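Local coordinates for protein hydrolase (Rhizobium meliloti, PDB 5HOE) that acts as an octameric carbohydrate acetylesterase of the GDSL (SGNH hydrolase) family, probably removing acetyl groups from sugar substrates by ester hydrolysis, at residues E65-R70 with A80-S85; T72-P77 with S112-T117; G106-K111 with G166-G171; Y119-G124 with G180-L185; P154-M159 with D206-S211. All coordinates share one frame; numbering follows the deposited sequence. Where two conformers were deposited one is given.

Contact 1 of 5, residues E65-R70 with A80-S85; sequences EGLSAR and ARLNGS. With PO4 (phosphate ion), chain E.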
# COMPACT_ATOMS: atom_id res chain seq x y z
N GLU A 65 1.57 18.58 -24.16
CA GLU A 65 1.41 17.41 -23.28
C GLU A 65 -0.05 16.94 -23.32
O GLU A 65 -0.80 17.09 -22.35
CB GLU A 65 1.86 17.72 -21.84
CG GLU A 65 3.36 17.99 -21.69
CD GLU A 65 4.26 16.79 -21.88
OE1 GLU A 65 3.78 15.67 -22.09
OE2 GLU A 65 5.50 16.99 -21.79
N GLY A 66 -0.44 16.35 -24.45
CA GLY A 66 -1.76 15.79 -24.63
C GLY A 66 -1.70 14.27 -24.62
O GLY A 66 -0.87 13.67 -25.29
N LEU A 67 -2.61 13.67 -23.88
CA LEU A 67 -2.66 12.22 -23.75
C LEU A 67 -4.10 11.74 -23.88
O LEU A 67 -4.96 12.11 -23.08
CB LEU A 67 -2.06 11.78 -22.41
CG LEU A 67 -2.15 10.29 -22.10
CD1 LEU A 67 -1.34 9.47 -23.10
CD2 LEU A 67 -1.66 10.04 -20.67
N SER A 68 -4.36 10.93 -24.91
CA SER A 68 -5.70 10.39 -25.09
C SER A 68 -6.16 9.67 -23.82
O SER A 68 -5.38 8.98 -23.17
CB SER A 68 -5.70 9.42 -26.27
OG SER A 68 -5.41 10.13 -27.46
N ALA A 69 -7.44 9.84 -23.49
CA ALA A 69 -8.12 9.21 -22.35
C ALA A 69 -7.72 9.77 -20.99
O ALA A 69 -8.21 9.28 -19.94
CB ALA A 69 -8.02 7.68 -22.37
N ARG A 70 -6.90 10.82 -20.95
CA ARG A 70 -6.47 11.41 -19.68
C ARG A 70 -7.62 12.06 -18.92
O ARG A 70 -8.46 12.76 -19.50
CB ARG A 70 -5.37 12.46 -19.92
CG ARG A 70 -4.90 13.18 -18.66
CD ARG A 70 -3.80 14.15 -18.98
NE ARG A 70 -2.49 13.54 -18.93
CZ ARG A 70 -1.44 13.93 -19.64
NH1 ARG A 70 -1.51 14.88 -20.56
NH2 ARG A 70 -0.29 13.34 -19.43
N ALA A 80 -2.81 2.54 -16.47
CA ALA A 80 -2.14 3.28 -15.41
C ALA A 80 -1.58 4.63 -15.85
O ALA A 80 -1.02 5.35 -15.02
CB ALA A 80 -1.01 2.40 -14.84
N ARG A 81 -1.70 5.00 -17.12
CA ARG A 81 -1.08 6.22 -17.63
C ARG A 81 -1.97 7.46 -17.53
O ARG A 81 -1.50 8.55 -17.87
CB ARG A 81 -0.69 6.01 -19.11
CG ARG A 81 0.39 4.93 -19.36
CD ARG A 81 0.57 4.62 -20.84
NE ARG A 81 -0.58 3.89 -21.39
CZ ARG A 81 -0.64 3.37 -22.61
NH1 ARG A 81 0.41 3.44 -23.43
NH2 ARG A 81 -1.74 2.75 -23.01
N LEU A 82 -3.24 7.32 -17.10
CA LEU A 82 -4.27 8.28 -17.47
C LEU A 82 -4.62 9.32 -16.41
O LEU A 82 -5.44 10.21 -16.68
CB LEU A 82 -5.53 7.56 -17.94
CG LEU A 82 -5.30 6.59 -19.10
CD1 LEU A 82 -6.62 5.93 -19.51
CD2 LEU A 82 -4.65 7.27 -20.29
N ASN A 83 -4.05 9.26 -15.21
CA ASN A 83 -4.36 10.26 -14.18
C ASN A 83 -3.53 11.52 -14.45
O ASN A 83 -2.31 11.52 -14.32
CB ASN A 83 -4.05 9.66 -12.80
CG ASN A 83 -4.45 10.57 -11.66
OD1 ASN A 83 -4.36 11.80 -11.75
ND2 ASN A 83 -4.86 9.97 -10.55
N GLY A 84 -4.20 12.61 -14.81
CA GLY A 84 -3.47 13.82 -15.14
C GLY A 84 -2.66 14.36 -13.98
O GLY A 84 -1.52 14.81 -14.15
N SER A 85 -3.24 14.31 -12.77
CA SER A 85 -2.60 14.88 -11.60
C SER A 85 -1.38 14.05 -11.16
O SER A 85 -0.56 14.55 -10.39
CB SER A 85 -3.62 15.00 -10.46
OG SER A 85 -3.91 13.73 -9.89
P PO4 E . -10.51 10.87 -25.29
O1 PO4 E . -9.46 11.64 -24.54
O2 PO4 E . -11.78 11.68 -25.32
O3 PO4 E . -10.15 10.38 -26.67
O4 PO4 E . -10.76 9.54 -24.65
O HOH W 1 -1.65 11.31 -17.25
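One water binds Arg70 to the backbone of 81-83: it accepts from Arg70 NE at 2.9 Å, donates to Arg81 O at 2.8 Å and, more weakly, to Asn83 O. The arginine reaches it by running straight away from its backbone N (chi1 177°) and then bending at chi3 (-88°), which lays CG, CD and NE along Gly84, with Arg70 CG 3.9 Å from Gly84 CA. The guanidinium is fixed further by Leu67 CB beneath one face and by a hydrogen bond from NH1 to Gly23 O. Leu82 is the apolar counterpart. Both its methyls reach Ala69 CB, Leu82 CD1 more closely at 3.6 Å, and Leu82 CD2 also lies 3.4 Å from Ser68 O and near the Leu67 side chain. The segment 67-70 is a type II turn, closed by Arg70 N to Leu67 O at 3.2 Å. It presents Ala69 N to the phosphate, bonding atom O1 at 2.9 Å with an angle of 157° at the hydrogen. His209 NE2 reaches the ion separately, whereas Ser25 N and Asn108 ND2 bind it alongside Ala69 N, three donors consistent with the oxyanion hole of SGNH hydrolases.

Contact 2 of 5, residues T72-P77 with S112-T117; sequences TSLDDP and SYFHRT
The two irregular segments run roughly antiparallel, the end-to-end directions of 72-77 and 113-116 being 150° apart, and the 8.0 Å between Leu74 CA and Phe114 CA leaves the space between them to side chains. These are layered. Tyr113 CE1 lies over one face of Phe114, Leu74 over the opposite one, and Leu74 in turn carries the guanidinium of Arg116. The evidence is direct: Leu74 CD1 is 3.8 Å from the Phe114 ring centroid and 19° off its normal, a CH-pi contact, and Leu74 CG sits 3.4 Å above the centre of the guanidinium plane. Arg116 bends at chi3 (-107°), and its end then meets Ser73 edge-on. NH1 and NH2 both donate to the single atom Ser73 OG, at 3.0 Å and 3.2 Å, with the acceptor in the guanidinium plane. Asp109 OD2 makes a salt bridge to the same NH1 and also hydrogen-bonds Thr72 OG1. At the other end Tyr113 OH donates to Asp76 OD2 at 2.8 Å, on the syn side but tilted out of the carboxylate plane, with ring and carboxylate nearly perpendicular, while Pro77 CD packs 3.7 Å from Tyr113 CE1. Asn123 and Glu120 of a neighbouring subunit pack on Pro77 and Tyr113. The salt bridge from Asp109 would balance Arg116, whereas Asp76 is met by neutral donors, Tyr113 OH and Asn78 N, which would favour its ionised form.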
# COMPACT_ATOMS: atom_id res chain seq x y z
N THR A 72 -8.72 14.31 -15.13
CA THR A 72 -8.12 15.30 -14.23
C THR A 72 -7.30 14.63 -13.11
O THR A 72 -6.11 14.93 -12.92
CB THR A 72 -9.19 16.23 -13.62
OG1 THR A 72 -10.07 15.50 -12.76
CG2 THR A 72 -9.98 17.00 -14.67
N SER A 73 -7.94 13.71 -12.37
CA SER A 73 -7.36 13.21 -11.13
C SER A 73 -7.84 11.82 -10.78
O SER A 73 -7.87 11.45 -9.60
CB SER A 73 -7.70 14.14 -9.97
OG SER A 73 -9.10 14.31 -9.82
N LEU A 74 -8.21 11.03 -11.79
CA LEU A 74 -8.77 9.70 -11.57
C LEU A 74 -7.84 8.63 -12.13
O LEU A 74 -7.30 8.78 -13.23
CB LEU A 74 -10.11 9.56 -12.29
CG LEU A 74 -11.28 10.37 -11.74
CD1 LEU A 74 -12.33 10.49 -12.83
CD2 LEU A 74 -11.85 9.65 -10.53
N ASP A 75 -7.70 7.53 -11.39
CA ASP A 75 -7.02 6.35 -11.92
C ASP A 75 -7.99 5.55 -12.79
O ASP A 75 -9.06 5.15 -12.33
CB ASP A 75 -6.51 5.47 -10.79
CG ASP A 75 -5.40 6.11 -9.98
OD1 ASP A 75 -4.66 6.97 -10.49
OD2 ASP A 75 -5.26 5.73 -8.80
N ASP A 76 -7.63 5.34 -14.05
CA ASP A 76 -8.46 4.53 -14.94
C ASP A 76 -8.21 3.04 -14.67
O ASP A 76 -7.05 2.61 -14.54
CB ASP A 76 -8.14 4.86 -16.40
CG ASP A 76 -9.11 4.25 -17.40
OD1 ASP A 76 -9.11 3.02 -17.60
OD2 ASP A 76 -9.86 5.02 -18.04
N PRO A 77 -9.27 2.22 -14.60
CA PRO A 77 -9.08 0.82 -14.20
C PRO A 77 -8.25 0.01 -15.17
O PRO A 77 -7.66 -0.98 -14.76
CB PRO A 77 -10.51 0.27 -14.09
CG PRO A 77 -11.36 1.20 -14.84
CD PRO A 77 -10.68 2.55 -14.82
N SER A 112 -18.89 6.69 -17.90
CA SER A 112 -19.87 6.00 -17.07
C SER A 112 -19.22 5.32 -15.86
O SER A 112 -19.71 5.43 -14.73
CB SER A 112 -20.60 4.98 -17.93
OG SER A 112 -19.68 4.03 -18.47
N TYR A 113 -18.11 4.61 -16.07
CA TYR A 113 -17.51 3.80 -15.01
C TYR A 113 -16.76 4.61 -13.96
O TYR A 113 -16.32 4.02 -12.97
CB TYR A 113 -16.61 2.74 -15.63
CG TYR A 113 -15.51 3.24 -16.55
CD1 TYR A 113 -14.33 3.75 -16.04
CD2 TYR A 113 -15.64 3.16 -17.93
CE1 TYR A 113 -13.31 4.20 -16.87
CE2 TYR A 113 -14.62 3.59 -18.77
CZ TYR A 113 -13.46 4.10 -18.24
OH TYR A 113 -12.45 4.53 -19.08
N PHE A 114 -16.63 5.93 -14.10
CA PHE A 114 -16.02 6.72 -13.02
C PHE A 114 -17.04 7.25 -12.00
O PHE A 114 -16.65 7.56 -10.87
CB PHE A 114 -15.24 7.91 -13.57
CG PHE A 114 -13.94 7.56 -14.26
CD1 PHE A 114 -12.98 6.78 -13.64
CD2 PHE A 114 -13.66 8.07 -15.53
CE1 PHE A 114 -11.79 6.50 -14.28
CE2 PHE A 114 -12.47 7.79 -16.18
CZ PHE A 114 -11.53 7.02 -15.57
N HIS A 115 -18.31 7.39 -12.37
CA HIS A 115 -19.36 7.79 -11.42
C HIS A 115 -18.99 9.07 -10.66
O HIS A 115 -19.18 9.18 -9.45
CB HIS A 115 -19.69 6.65 -10.47
CG HIS A 115 -20.11 5.40 -11.17
ND1 HIS A 115 -21.38 5.23 -11.67
CD2 HIS A 115 -19.41 4.29 -11.51
CE1 HIS A 115 -21.45 4.05 -12.27
NE2 HIS A 115 -20.28 3.46 -12.18
N ARG A 116 -18.48 10.06 -11.39
CA ARG A 116 -18.08 11.33 -10.79
C ARG A 116 -19.18 12.36 -11.02
O ARG A 116 -19.80 12.39 -12.08
CB ARG A 116 -16.75 11.81 -11.41
CG ARG A 116 -16.08 12.94 -10.67
CD ARG A 116 -14.59 13.08 -11.06
NE ARG A 116 -13.67 12.63 -10.01
CZ ARG A 116 -12.40 13.02 -9.91
NH1 ARG A 116 -11.91 13.87 -10.82
NH2 ARG A 116 -11.61 12.58 -8.93
N THR A 117 -19.41 13.22 -10.02
CA THR A 117 -20.33 14.34 -10.18
C THR A 117 -19.61 15.48 -10.89
O THR A 117 -18.38 15.57 -10.85
CB THR A 117 -20.76 14.87 -8.81
OG1 THR A 117 -19.62 15.42 -8.13
CG2 THR A 117 -21.41 13.78 -7.95
O HOH W 2 -8.93 12.97 -6.99

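Contact 3 of 5, residues G106-K111 with G166-G171; sequences GTNDTK and GMFGGG. With PO4 (phosphate ion), chain E.
Lys111 threads its extended side chain past Met167 and Phe168. Lys111 CB lies 3.3 Å from Met167 O. Lys111 CG, placed opposite the carbonyl carbon (chi1 -71°), comes over one face of the Phe168 ring, 4.0 Å from its centroid and 26° off the normal, a CH-pi contact. CD passes Met167 CG, and Lys111 CE, besides touching Phe168 CZ, meets Met167 SD at 3.7 Å as the two chains run side by side. Lys111 NZ ends 3.9 Å from Met167 SD, heading toward the phosphate without a bond to it. The Phe168 ring edge is turned to the 3-10 turn at 107-110, with Thr110 OG1 in its plane at 3.5 Å from Phe168 CD1. That hydroxyl donates to Thr107 O at 2.7 Å, and the same carbonyl accepts from Thr110 N, so it is gripped twice. Asn108 ND2 donates to phosphate O1 at 2.9 Å, nearly straight (168°), as expected of the asparagine in the SGNH block Gly-Xaa-Asn-Asp. One water bridges the backbones, donating to both Thr110 O and Gly169 O. The contact joins the loop beyond strand 100-104 to the link between helices 162-167 and 171-189, while Ile121 of helix 118-133 packs against Thr110.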
# COMPACT_ATOMS: atom_id res chain seq x y z
N GLY A 106 -11.34 17.08 -18.45
CA GLY A 106 -12.59 16.87 -17.76
C GLY A 106 -13.55 15.97 -18.51
O GLY A 106 -14.39 15.28 -17.91
N THR A 107 -13.43 15.97 -19.84
CA THR A 107 -14.32 15.14 -20.64
C THR A 107 -14.24 13.67 -20.22
O THR A 107 -15.26 12.99 -20.08
CB THR A 107 -14.00 15.28 -22.12
OG1 THR A 107 -14.12 16.65 -22.51
CG2 THR A 107 -14.94 14.41 -22.96
N ASN A 108 -13.02 13.17 -19.96
CA ASN A 108 -12.91 11.75 -19.65
C ASN A 108 -13.40 11.42 -18.26
O ASN A 108 -13.84 10.29 -18.02
CB ASN A 108 -11.50 11.25 -19.93
CG ASN A 108 -11.19 11.28 -21.38
OD1 ASN A 108 -12.02 10.83 -22.20
ND2 ASN A 108 -10.05 11.83 -21.75
N ASP A 109 -13.40 12.39 -17.35
CA ASP A 109 -13.98 12.15 -16.04
C ASP A 109 -15.48 11.87 -16.09
O ASP A 109 -16.04 11.36 -15.11
CB ASP A 109 -13.80 13.38 -15.16
CG ASP A 109 -12.34 13.77 -14.90
OD1 ASP A 109 -11.50 13.82 -15.83
OD2 ASP A 109 -12.08 14.12 -13.73
N THR A 110 -16.16 12.23 -17.19
CA THR A 110 -17.59 12.00 -17.34
C THR A 110 -17.94 10.59 -17.79
O THR A 110 -19.13 10.28 -17.92
CB THR A 110 -18.24 12.99 -18.33
OG1 THR A 110 -17.93 12.63 -19.69
CG2 THR A 110 -17.82 14.46 -18.04
N LYS A 111 -16.95 9.72 -18.02
CA LYS A 111 -17.24 8.36 -18.45
C LYS A 111 -18.06 7.62 -17.40
O LYS A 111 -17.96 7.87 -16.19
CB LYS A 111 -15.94 7.61 -18.73
CG LYS A 111 -15.21 8.08 -20.01
CD LYS A 111 -13.92 7.31 -20.22
CE LYS A 111 -13.18 7.73 -21.48
NZ LYS A 111 -11.93 6.96 -21.65
N GLY A 166 -21.85 3.60 -24.51
CA GLY A 166 -21.74 3.03 -23.18
C GLY A 166 -20.64 3.68 -22.36
O GLY A 166 -20.80 3.94 -21.17
N MET A 167 -19.51 3.96 -23.01
CA MET A 167 -18.37 4.55 -22.32
C MET A 167 -18.74 5.88 -21.69
O MET A 167 -18.26 6.20 -20.59
CB MET A 167 -17.24 4.76 -23.33
CG MET A 167 -15.92 5.08 -22.71
SD MET A 167 -14.63 5.39 -23.95
CE MET A 167 -14.53 3.78 -24.75
N PHE A 168 -19.59 6.67 -22.36
CA PHE A 168 -19.97 8.00 -21.89
C PHE A 168 -21.40 8.09 -21.37
O PHE A 168 -21.95 9.19 -21.23
CB PHE A 168 -19.70 9.05 -22.98
CG PHE A 168 -18.24 9.35 -23.15
CD1 PHE A 168 -17.61 10.27 -22.31
CD2 PHE A 168 -17.48 8.73 -24.13
CE1 PHE A 168 -16.28 10.52 -22.43
CE2 PHE A 168 -16.13 9.01 -24.25
CZ PHE A 168 -15.54 9.92 -23.42
N GLY A 169 -21.99 6.96 -21.01
CA GLY A 169 -23.32 6.96 -20.39
C GLY A 169 -23.42 7.90 -19.21
O GLY A 169 -22.61 7.84 -18.29
N GLY A 170 -24.41 8.79 -19.23
CA GLY A 170 -24.54 9.80 -18.21
C GLY A 170 -23.63 11.00 -18.37
O GLY A 170 -23.77 11.97 -17.61
N GLY A 171 -22.69 10.97 -19.33
CA GLY A 171 -21.67 12.00 -19.40
C GLY A 171 -22.10 13.29 -20.04
O GLY A 171 -21.54 14.33 -19.71
P PO4 E . -10.51 10.87 -25.29
O1 PO4 E . -9.46 11.64 -24.54
O2 PO4 E . -11.78 11.68 -25.32
O3 PO4 E . -10.15 10.38 -26.67
O4 PO4 E . -10.76 9.54 -24.65
O HOH W 3 -21.31 9.37 -16.51

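Contact 4 of 5, residues Y119-G124 with G180-L185; sequences YEIANG and GLYKAL
Ala122, Leu181 and Tyr182 carry this crossing of two helices of the alpha/beta SGNH fold, in which 118-133 and 171-189 follow successive strands of the parallel sheet. The short axes approach to 9.4 Å at a signed angle of -42°, both running N to C in broadly the same sense. Ala122 is the point of closest passage: its CA is the nearest to that of Tyr182, and its small CB fits between two larger side chains, 3.8 Å from Leu181 CB and 3.9 Å from Tyr182 CD1.

Leu181 reaches back along the first helix. With CG opposite its carbonyl carbon (chi1 -69°), it brings CD1 to 3.8 Å from Tyr119 N, while Leu181 CD2 stands at the edge of the Tyr119 ring. Tyr182 projects the other way round Ala122. Its CE1 lies 3.6 Å from Ala122 CA, and its hydroxyl touches Ile121 CG2 at 3.7 Å and is hydrogen-bonded to Leu105 O. The phenol is therefore anchored at its polar end while its ring carbons pack against the neighbouring backbone; Val150 and Ala152 of strand 147-152 also touch it. The interface between the two segments is apolar in its side chains, and a second copy of the protein adds to it: Trp163 of a neighbouring subunit meets the Tyr119 ring and packs on Ala122 and Leu185. Beside the alanine, the branch Leu185 CD2 rests 3.5 Å from Ala122 O.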
# COMPACT_ATOMS: atom_id res chain seq x y z
N TYR A 119 -19.26 18.55 -9.89
CA TYR A 119 -18.42 19.27 -8.94
C TYR A 119 -17.11 18.54 -8.69
O TYR A 119 -16.05 19.18 -8.63
CB TYR A 119 -19.15 19.54 -7.62
CG TYR A 119 -18.36 20.49 -6.79
CD1 TYR A 119 -18.41 21.85 -7.02
CD2 TYR A 119 -17.48 20.03 -5.81
CE1 TYR A 119 -17.65 22.74 -6.28
CE2 TYR A 119 -16.70 20.91 -5.07
CZ TYR A 119 -16.80 22.26 -5.31
OH TYR A 119 -16.03 23.12 -4.57
N GLU A 120 -17.15 17.21 -8.55
CA GLU A 120 -15.92 16.45 -8.35
C GLU A 120 -14.97 16.59 -9.54
O GLU A 120 -13.75 16.57 -9.36
CB GLU A 120 -16.24 14.98 -8.08
CG GLU A 120 -16.87 14.74 -6.70
CD GLU A 120 -17.50 13.35 -6.53
OE1 GLU A 120 -17.75 12.64 -7.52
OE2 GLU A 120 -17.76 12.98 -5.36
N ILE A 121 -15.50 16.72 -10.76
CA ILE A 121 -14.66 16.93 -11.94
C ILE A 121 -13.98 18.29 -11.86
O ILE A 121 -12.77 18.40 -12.07
CB ILE A 121 -15.47 16.78 -13.23
CG1 ILE A 121 -16.13 15.39 -13.30
CG2 ILE A 121 -14.55 17.05 -14.43
CD1 ILE A 121 -16.97 15.10 -14.56
N ALA A 122 -14.76 19.33 -11.57
CA ALA A 122 -14.19 20.66 -11.41
C ALA A 122 -13.20 20.70 -10.25
O ALA A 122 -12.17 21.40 -10.33
CB ALA A 122 -15.32 21.67 -11.22
N ASN A 123 -13.47 19.95 -9.18
CA ASN A 123 -12.51 19.85 -8.08
C ASN A 123 -11.21 19.16 -8.52
O ASN A 123 -10.13 19.48 -8.00
CB ASN A 123 -13.14 19.13 -6.89
CG ASN A 123 -12.35 19.32 -5.62
OD1 ASN A 123 -12.09 20.45 -5.20
ND2 ASN A 123 -11.99 18.21 -4.99
N GLY A 124 -11.30 18.21 -9.45
CA GLY A 124 -10.10 17.61 -10.02
C GLY A 124 -9.30 18.59 -10.85
O GLY A 124 -8.06 18.62 -10.78
N GLY A 180 -19.75 26.26 -16.41
CA GLY A 180 -20.11 27.09 -15.26
C GLY A 180 -19.27 26.81 -14.03
O GLY A 180 -18.85 27.73 -13.32
N LEU A 181 -19.02 25.53 -13.75
CA LEU A 181 -18.24 25.17 -12.57
C LEU A 181 -16.78 25.55 -12.73
O LEU A 181 -16.15 25.99 -11.76
CB LEU A 181 -18.37 23.67 -12.30
CG LEU A 181 -19.76 23.24 -11.83
CD1 LEU A 181 -19.95 21.71 -11.89
CD2 LEU A 181 -19.98 23.75 -10.43
N TYR A 182 -16.21 25.39 -13.94
CA TYR A 182 -14.83 25.81 -14.15
C TYR A 182 -14.68 27.32 -14.05
O TYR A 182 -13.63 27.81 -13.60
CB TYR A 182 -14.29 25.35 -15.52
CG TYR A 182 -13.96 23.87 -15.67
CD1 TYR A 182 -14.44 22.92 -14.77
CD2 TYR A 182 -13.15 23.44 -16.71
CE1 TYR A 182 -14.12 21.56 -14.94
CE2 TYR A 182 -12.83 22.10 -16.87
CZ TYR A 182 -13.33 21.16 -15.99
OH TYR A 182 -12.97 19.84 -16.18
N LYS A 183 -15.69 28.08 -14.47
CA LYS A 183 -15.64 29.53 -14.33
C LYS A 183 -15.62 29.91 -12.86
O LYS A 183 -14.83 30.76 -12.43
CB LYS A 183 -16.86 30.17 -15.02
CG LYS A 183 -16.94 31.70 -14.89
CD LYS A 183 -15.93 32.38 -15.74
CE LYS A 183 -15.91 33.89 -15.49
NZ LYS A 183 -14.77 34.53 -16.19
N ALA A 184 -16.47 29.26 -12.06
CA ALA A 184 -16.50 29.51 -10.62
C ALA A 184 -15.17 29.13 -9.96
O ALA A 184 -14.67 29.87 -9.10
CB ALA A 184 -17.65 28.71 -10.01
N LEU A 185 -14.59 28.00 -10.36
CA LEU A 185 -13.30 27.58 -9.83
C LEU A 185 -12.21 28.59 -10.16
O LEU A 185 -11.42 28.98 -9.29
CB LEU A 185 -12.93 26.23 -10.46
CG LEU A 185 -11.47 25.76 -10.30
CD1 LEU A 185 -11.20 25.30 -8.87
CD2 LEU A 185 -11.16 24.65 -11.27

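Contact 5 of 5, residues P154-M159 with D206-S211; sequences PPLAPM and DGIHLS. With PO4 (phosphate ion), chain E.
Gly207, within the Asp-Xaa-Xaa-His block that SGNH hydrolases carry near the C-terminus, gives the 206-211 loop a hollow into which the 157-159 backbone fits. With no side chain in the way, Gly207 CA comes 3.4 Å from Pro158 O, and Ala157 CB rests against the Gly207 carbonyl at 3.8 Å from its oxygen. The same oxygen ties the segments together, Ala157 N donating to Gly207 O at 3.1 Å with an angle of 162° at the hydrogen. Around this centre the larger side chains form bumps. Leu156 CD2 lies near Gly207 O and reaches Ile208 CG1 at 4.3 Å, and Pro154 CG meets Leu210 CD2 at the far end. Met159 SD approaches Ile208 CD1, a doubtful contact since Met159 has two modelled conformers and this describes one. Ile208 is itself a wedge: CG1 faces Leu156 and Met159, while CG2, placed anti to the backbone N, sits over the centre of the His209 ring, 3.6 Å above its plane.

Asp206 shapes the loop from within. Its OD1 accepts from Ile208 N, an Asx turn, and from His209 N, which extends it to an Asx motif, and its OD2 takes His209 ND1 at 2.6 Å on the syn side. With Ser25 close by, this matches a probable Ser-His-Asp triad. Across the ring, His209 NE2 donates to phosphate O3 at 2.6 Å, almost straight at 170°.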
# COMPACT_ATOMS: atom_id res chain seq x y z
N PRO A 154 -15.62 21.61 -24.88
CA PRO A 154 -16.99 21.71 -25.39
C PRO A 154 -17.80 20.52 -24.95
O PRO A 154 -17.26 19.41 -24.73
CB PRO A 154 -16.79 21.72 -26.92
CG PRO A 154 -15.55 20.96 -27.15
CD PRO A 154 -14.66 21.24 -25.93
N PRO A 155 -19.12 20.67 -24.79
CA PRO A 155 -19.95 19.53 -24.39
C PRO A 155 -19.89 18.39 -25.39
O PRO A 155 -19.68 18.59 -26.59
CB PRO A 155 -21.37 20.13 -24.34
CG PRO A 155 -21.20 21.58 -24.20
CD PRO A 155 -19.90 21.92 -24.89
N LEU A 156 -20.12 17.18 -24.88
CA LEU A 156 -20.24 16.00 -25.73
C LEU A 156 -21.44 16.11 -26.67
O LEU A 156 -22.36 16.91 -26.46
CB LEU A 156 -20.39 14.76 -24.85
CG LEU A 156 -19.19 14.39 -23.99
CD1 LEU A 156 -19.56 13.35 -22.96
CD2 LEU A 156 -18.06 13.86 -24.86
N ALA A 157 -21.43 15.28 -27.71
CA ALA A 157 -22.51 15.19 -28.68
C ALA A 157 -23.03 13.76 -28.75
O ALA A 157 -22.43 12.85 -28.18
CB ALA A 157 -22.01 15.64 -30.05
N PRO A 158 -24.16 13.51 -29.43
CA PRO A 158 -24.62 12.13 -29.61
C PRO A 158 -23.55 11.30 -30.30
O PRO A 158 -22.81 11.81 -31.16
CB PRO A 158 -25.86 12.30 -30.49
CG PRO A 158 -26.38 13.66 -30.09
CD PRO A 158 -25.14 14.49 -29.94
N MET A 159 -23.48 10.02 -29.94
CA MET A 159 -22.40 9.14 -30.39
C MET A 159 -22.97 7.93 -31.12
O MET A 159 -23.68 7.12 -30.50
CB MET A 159 -21.56 8.67 -29.21
CG MET A 159 -20.86 9.80 -28.46
SD MET A 159 -20.38 9.24 -26.83
CE MET A 159 -21.98 9.08 -26.06
N ASP A 206 -17.70 10.91 -34.28
CA ASP A 206 -17.88 10.04 -33.13
C ASP A 206 -18.60 10.69 -31.94
O ASP A 206 -18.92 9.97 -30.99
CB ASP A 206 -16.54 9.41 -32.68
CG ASP A 206 -15.47 10.43 -32.32
OD1 ASP A 206 -15.78 11.64 -32.13
OD2 ASP A 206 -14.29 10.02 -32.18
N GLY A 207 -18.90 12.00 -31.99
CA GLY A 207 -19.54 12.70 -30.89
C GLY A 207 -18.61 13.10 -29.75
O GLY A 207 -19.10 13.57 -28.71
N ILE A 208 -17.29 12.93 -29.92
CA ILE A 208 -16.31 13.16 -28.85
C ILE A 208 -15.18 14.09 -29.33
O ILE A 208 -14.80 15.03 -28.65
CB ILE A 208 -15.72 11.82 -28.35
CG1 ILE A 208 -16.81 10.94 -27.73
CG2 ILE A 208 -14.62 12.07 -27.32
CD1 ILE A 208 -16.50 9.47 -27.77
N HIS A 209 -14.65 13.83 -30.52
CA HIS A 209 -13.48 14.53 -31.00
C HIS A 209 -13.86 15.60 -32.02
O HIS A 209 -15.05 15.81 -32.32
CB HIS A 209 -12.45 13.52 -31.50
CG HIS A 209 -12.11 12.47 -30.49
ND1 HIS A 209 -12.60 11.18 -30.56
CD2 HIS A 209 -11.35 12.52 -29.37
CE1 HIS A 209 -12.14 10.48 -29.53
NE2 HIS A 209 -11.41 11.28 -28.78
N LEU A 210 -12.85 16.32 -32.52
CA LEU A 210 -13.06 17.55 -33.28
C LEU A 210 -12.44 17.46 -34.67
O LEU A 210 -11.48 16.72 -34.91
CB LEU A 210 -12.46 18.75 -32.53
CG LEU A 210 -12.71 18.92 -31.04
CD1 LEU A 210 -11.84 20.05 -30.51
CD2 LEU A 210 -14.16 19.18 -30.82
N SER A 211 -13.02 18.22 -35.60
CA SER A 211 -12.47 18.38 -36.94
C SER A 211 -11.26 19.30 -36.93
O SER A 211 -11.05 20.07 -35.99
CB SER A 211 -13.54 18.96 -37.86
OG SER A 211 -13.79 20.32 -37.58
P PO4 E . -10.51 10.87 -25.29
O1 PO4 E . -9.46 11.64 -24.54
O2 PO4 E . -11.78 11.68 -25.32
O3 PO4 E . -10.15 10.38 -26.67
O4 PO4 E . -10.76 9.54 -24.65

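In the fold
Contacts 1, 3 and 5 are buried and converge on one phosphate, to which each supplies a donor: a backbone N from contact 1, an amide from contact 3 and an imidazole from contact 5. Contact 2 is only partly buried and is held by polar ends, with layered side chains between. It shares Asp109 with the 106-111 loop of contact 3, its nearer neighbour at about 8 Å between centres, and joins contact 1 through Asn83 and Asp75. Contact 4, helix on helix, is buried and apolar across its segments. It reaches contact 3 through Ile121 and Tyr182, and contact 2 through Ile121 and Gly124. Contacts 3 and 5 meet where Phe168 packs on Leu156 and Ile208.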